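Local coordinates for filamentation induced by cAMP protein Fic (Desulfovibrio alaskensis, PDB 4RGL) that is a Fic/DOC-family protein, a mostly helical fold carrying the Fic signature loop, with a C-terminal region related to helix-turn-helix domains, at residues A[126-136]-A[179-187]. Sequence-based numbering, arbitrary orientation.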
loop_
_atom_site.group_PDB
_atom_site.type_symbol
_atom_site.label_atom_id
_atom_site.label_comp_id
_atom_site.label_asym_id
_atom_site.label_seq_id
_atom_site.Cartn_x
_atom_site.Cartn_y
_atom_site.Cartn_z
ATOM N N ARG A 126 15.868 -9.388 -16.985
ATOM C CA ARG A 126 16.374 -9.057 -18.320
ATOM C C ARG A 126 15.219 -8.772 -19.247
ATOM O O ARG A 126 14.090 -9.200 -18.976
ATOM C CB ARG A 126 17.253 -10.206 -18.885
ATOM C CG ARG A 126 16.576 -11.575 -18.864
ATOM C CD ARG A 126 17.524 -12.676 -19.301
ATOM N NE ARG A 126 16.998 -14.005 -18.981
ATOM C CZ ARG A 126 17.212 -14.628 -17.823
ATOM N NH1 ARG A 126 17.942 -14.048 -16.875
ATOM N NH2 ARG A 126 16.698 -15.831 -17.604
ATOM N N TYR A 127 15.473 -8.048 -20.337
ATOM C CA TYR A 127 14.417 -7.731 -21.286
ATOM C C TYR A 127 14.100 -8.942 -22.153
ATOM O O TYR A 127 14.944 -9.831 -22.311
ATOM C CB TYR A 127 14.800 -6.522 -22.157
ATOM C CG TYR A 127 15.056 -5.260 -21.357
ATOM C CD1 TYR A 127 14.211 -4.888 -20.311
ATOM C CD2 TYR A 127 16.064 -4.371 -21.723
ATOM C CE1 TYR A 127 14.419 -3.710 -19.595
ATOM C CE2 TYR A 127 16.275 -3.184 -21.020
ATOM C CZ TYR A 127 15.447 -2.855 -19.958
ATOM O OH TYR A 127 15.659 -1.691 -19.256
ATOM N N ARG A 128 12.856 -9.018 -22.648
ATOM C CA ARG A 128 12.388 -10.128 -23.480
ATOM C C ARG A 128 13.238 -10.275 -24.741
ATOM O O ARG A 128 13.673 -9.273 -25.322
ATOM C CB ARG A 128 10.916 -9.926 -23.858
ATOM C CG ARG A 128 10.636 -8.569 -24.463
ATOM C CD ARG A 128 9.175 -8.352 -24.682
ATOM N NE ARG A 128 8.886 -6.970 -25.062
ATOM C CZ ARG A 128 8.856 -6.536 -26.317
ATOM N NH1 ARG A 128 9.112 -7.367 -27.320
ATOM N NH2 ARG A 128 8.577 -5.268 -26.578
ATOM N N SER A 129 13.495 -11.523 -25.150
ATOM C CA SER A 129 14.270 -11.804 -26.353
ATOM C C SER A 129 13.368 -11.829 -27.578
ATOM O O SER A 129 13.858 -11.740 -28.715
ATOM C CB SER A 129 15.005 -13.133 -26.215
ATOM O OG SER A 129 14.096 -14.198 -25.995
ATOM N N GLY A 130 12.060 -11.933 -27.344
ATOM C CA GLY A 130 11.081 -11.995 -28.413
ATOM C C GLY A 130 9.935 -11.026 -28.242
ATOM O O GLY A 130 9.964 -10.159 -27.357
ATOM N N GLY A 131 8.938 -11.149 -29.111
ATOM C CA GLY A 131 7.752 -10.313 -29.067
ATOM C C GLY A 131 6.829 -10.669 -27.923
ATOM O O GLY A 131 6.943 -11.750 -27.337
ATOM N N VAL A 132 5.924 -9.757 -27.580
ATOM C CA VAL A 132 4.970 -9.983 -26.504
ATOM C C VAL A 132 3.667 -9.214 -26.806
ATOM O O VAL A 132 3.702 -8.150 -27.442
ATOM C CB VAL A 132 5.572 -9.582 -25.108
ATOM C CG1 VAL A 132 5.705 -8.068 -24.977
ATOM C CG2 VAL A 132 4.739 -10.154 -23.965
ATOM N N GLY A 133 2.541 -9.786 -26.399
ATOM C CA GLY A 133 1.239 -9.161 -26.577
ATOM C C GLY A 133 0.888 -8.219 -25.442
ATOM O O GLY A 133 1.129 -8.534 -24.270
ATOM N N ILE A 134 0.354 -7.025 -25.784
ATOM C CA ILE A 134 -0.092 -6.058 -24.787
ATOM C C ILE A 134 -1.583 -6.272 -24.507
ATOM O O ILE A 134 -2.405 -6.217 -25.434
ATOM C CB ILE A 134 0.201 -4.592 -25.237
ATOM C CG1 ILE A 134 1.705 -4.385 -25.528
ATOM C CG2 ILE A 134 -0.310 -3.585 -24.191
ATOM C CD1 ILE A 134 2.065 -2.974 -26.060
ATOM N N PHE A 135 -1.925 -6.567 -23.241
ATOM C CA PHE A 135 -3.312 -6.770 -22.825
ATOM C C PHE A 135 -3.848 -5.541 -22.119
ATOM O O PHE A 135 -3.211 -5.037 -21.181
ATOM C CB PHE A 135 -3.431 -7.999 -21.905
ATOM C CG PHE A 135 -3.317 -9.324 -22.613
ATOM C CD1 PHE A 135 -2.077 -9.910 -22.835
ATOM C CD2 PHE A 135 -4.457 -10.025 -22.999
ATOM C CE1 PHE A 135 -1.975 -11.144 -23.478
ATOM C CE2 PHE A 135 -4.353 -11.272 -23.614
ATOM C CZ PHE A 135 -3.115 -11.820 -23.858
ATOM N N ARG A 136 -5.017 -5.045 -22.558
ATOM C CA ARG A 136 -5.672 -3.920 -21.899
ATOM C C ARG A 136 -7.117 -4.297 -21.544
ATOM O O ARG A 136 -8.065 -3.813 -22.165
ATOM C CB ARG A 136 -5.623 -2.644 -22.775
ATOM C CG ARG A 136 -4.202 -2.153 -23.037
ATOM C CD ARG A 136 -4.156 -0.669 -23.316
ATOM N NE ARG A 136 -2.801 -0.227 -23.647
ATOM C CZ ARG A 136 -2.414 0.118 -24.871
ATOM N NH1 ARG A 136 -3.296 0.166 -25.865
ATOM N NH2 ARG A 136 -1.161 0.486 -25.097
ATOM N N PHE A 179 6.413 3.133 -20.263
ATOM C CA PHE A 179 6.775 1.766 -19.872
ATOM C C PHE A 179 5.716 0.764 -20.342
ATOM O O PHE A 179 6.065 -0.309 -20.824
ATOM C CB PHE A 179 6.953 1.673 -18.340
ATOM C CG PHE A 179 7.484 0.349 -17.851
ATOM C CD1 PHE A 179 6.622 -0.712 -17.584
ATOM C CD2 PHE A 179 8.842 0.166 -17.629
ATOM C CE1 PHE A 179 7.118 -1.950 -17.159
ATOM C CE2 PHE A 179 9.334 -1.064 -17.175
ATOM C CZ PHE A 179 8.467 -2.113 -16.943
ATOM N N GLU A 180 4.419 1.116 -20.200
ATOM C CA GLU A 180 3.321 0.230 -20.600
ATOM C C GLU A 180 3.331 0.013 -22.127
ATOM O O GLU A 180 3.026 -1.085 -22.594
ATOM C CB GLU A 180 1.964 0.811 -20.141
ATOM C CG GLU A 180 0.818 -0.206 -20.121
ATOM C CD GLU A 180 0.099 -0.448 -21.444
ATOM O OE1 GLU A 180 0.371 0.292 -22.418
ATOM O OE2 GLU A 180 -0.815 -1.303 -21.468
ATOM N N PHE A 181 3.696 1.061 -22.900
ATOM C CA PHE A 181 3.765 0.968 -24.356
ATOM C C PHE A 181 4.895 0.030 -24.799
ATOM O O PHE A 181 4.738 -0.700 -25.786
ATOM C CB PHE A 181 3.959 2.362 -24.979
ATOM C CG PHE A 181 4.296 2.340 -26.457
ATOM C CD1 PHE A 181 3.299 2.182 -27.412
ATOM C CD2 PHE A 181 5.614 2.464 -26.890
ATOM C CE1 PHE A 181 3.616 2.134 -28.777
ATOM C CE2 PHE A 181 5.930 2.406 -28.251
ATOM C CZ PHE A 181 4.927 2.254 -29.186
ATOM N N ILE A 182 6.041 0.075 -24.105
ATOM C CA ILE A 182 7.206 -0.705 -24.508
ATOM C C ILE A 182 7.052 -2.190 -24.078
ATOM O O ILE A 182 7.384 -3.079 -24.866
ATOM C CB ILE A 182 8.520 -0.088 -23.952
ATOM C CG1 ILE A 182 8.659 1.402 -24.390
ATOM C CG2 ILE A 182 9.752 -0.920 -24.395
ATOM C CD1 ILE A 182 9.813 2.194 -23.707
ATOM N N HIS A 183 6.509 -2.455 -22.842
ATOM C CA HIS A 183 6.394 -3.839 -22.314
ATOM C C HIS A 183 7.756 -4.538 -22.405
ATOM O O HIS A 183 7.954 -5.394 -23.267
ATOM C CB HIS A 183 5.312 -4.638 -23.088
ATOM C CG HIS A 183 4.012 -4.777 -22.360
ATOM N ND1 HIS A 183 3.197 -3.685 -22.126
ATOM C CD2 HIS A 183 3.355 -5.901 -21.975
ATOM C CE1 HIS A 183 2.114 -4.165 -21.532
ATOM N NE2 HIS A 183 2.161 -5.494 -21.424
ATOM N N PRO A 184 8.771 -4.054 -21.644
ATOM C CA PRO A 184 10.146 -4.523 -21.882
ATOM C C PRO A 184 10.380 -5.968 -21.442
ATOM O O PRO A 184 11.326 -6.590 -21.902
ATOM C CB PRO A 184 10.992 -3.560 -21.046
ATOM C CG PRO A 184 10.082 -3.075 -19.994
ATOM C CD PRO A 184 8.739 -2.971 -20.640
ATOM N N PHE A 185 9.567 -6.479 -20.521
ATOM C CA PHE A 185 9.787 -7.819 -19.988
ATOM C C PHE A 185 8.816 -8.831 -20.600
ATOM O O PHE A 185 7.757 -8.452 -21.109
ATOM C CB PHE A 185 9.655 -7.816 -18.466
ATOM C CG PHE A 185 10.612 -6.875 -17.778
ATOM C CD1 PHE A 185 11.954 -7.206 -17.630
ATOM C CD2 PHE A 185 10.164 -5.679 -17.232
ATOM C CE1 PHE A 185 12.838 -6.337 -16.989
ATOM C CE2 PHE A 185 11.047 -4.817 -16.576
ATOM C CZ PHE A 185 12.381 -5.150 -16.463
ATOM N N ALA A 186 9.184 -10.115 -20.560
ATOM C CA ALA A 186 8.338 -11.185 -21.063
ATOM C C ALA A 186 7.033 -11.289 -20.248
ATOM O O ALA A 186 5.983 -11.606 -20.808
ATOM C CB ALA A 186 9.088 -12.504 -21.020
ATOM N N ASP A 187 7.106 -11.022 -18.924
ATOM C CA ASP A 187 5.934 -11.081 -18.041
ATOM C C ASP A 187 6.017 -10.020 -16.958
ATOM O O ASP A 187 7.109 -9.567 -16.621
ATOM C CB ASP A 187 5.809 -12.484 -17.386
ATOM C CG ASP A 187 5.663 -13.627 -18.368
ATOM O OD1 ASP A 187 6.701 -14.189 -18.781
ATOM O OD2 ASP A 187 4.506 -14.027 -18.650
HETATM O O HOH W 1 11.799 -10.840 -19.352
HETATM O O HOH W 2 -1.542 -3.349 -19.829
#
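At the start of the Fic signature loop, where helix 168-182 gives way to the HPFADGNGR sequence, Arg128 reaches across from segment 126-136 and takes hold of three successive backbone carbonyls. Arg128 N donates to Pro184 O (3.0 Å), while Arg128 NE reaches His183 O (2.6 Å) and its NH2 reaches Ile182 O (3.0 Å). The last two oxygens lie near the guanidinium plane, each pointing almost straight at its donor. An extended chain from CG to NE carries the group past Pro184 to the helix end, and NH1 turns back to Gly130 O, which pins the rotation of the guanidinium; Val132 CG1 lies over one of its faces. The guanidinium thus serves the carbonyl of Ile182, the last helical residue, and that of His183, the first to leave helical form, with positive phi. Fic proteins carry this histidine at the head of their motif, and here its ring is held from two directions: ND1 donates to Glu180 O, almost in the ring plane, while Ile134 CG1 sits above the centre of one face in a CH-pi contact, 3.9 Å from the centroid. Ile134 belongs to strand 133-134, which pairs antiparallel with strand 142-143 as a hairpin flanking the loop. Beyond it, Arg136 meets Glu180 side-on in a salt bridge, NH2 to the syn lone pair of OE1 (3.1 Å) and NE to OE2, with the guanidinium and carboxylate planes 31° apart; NH1 of the arginine also pairs with Asp232 of helix 221-234. At the opposite end, Phe185 presents its ring edge to Arg126 O, its CD1 3.2 Å away, and a water links that same oxygen to Ala186 N.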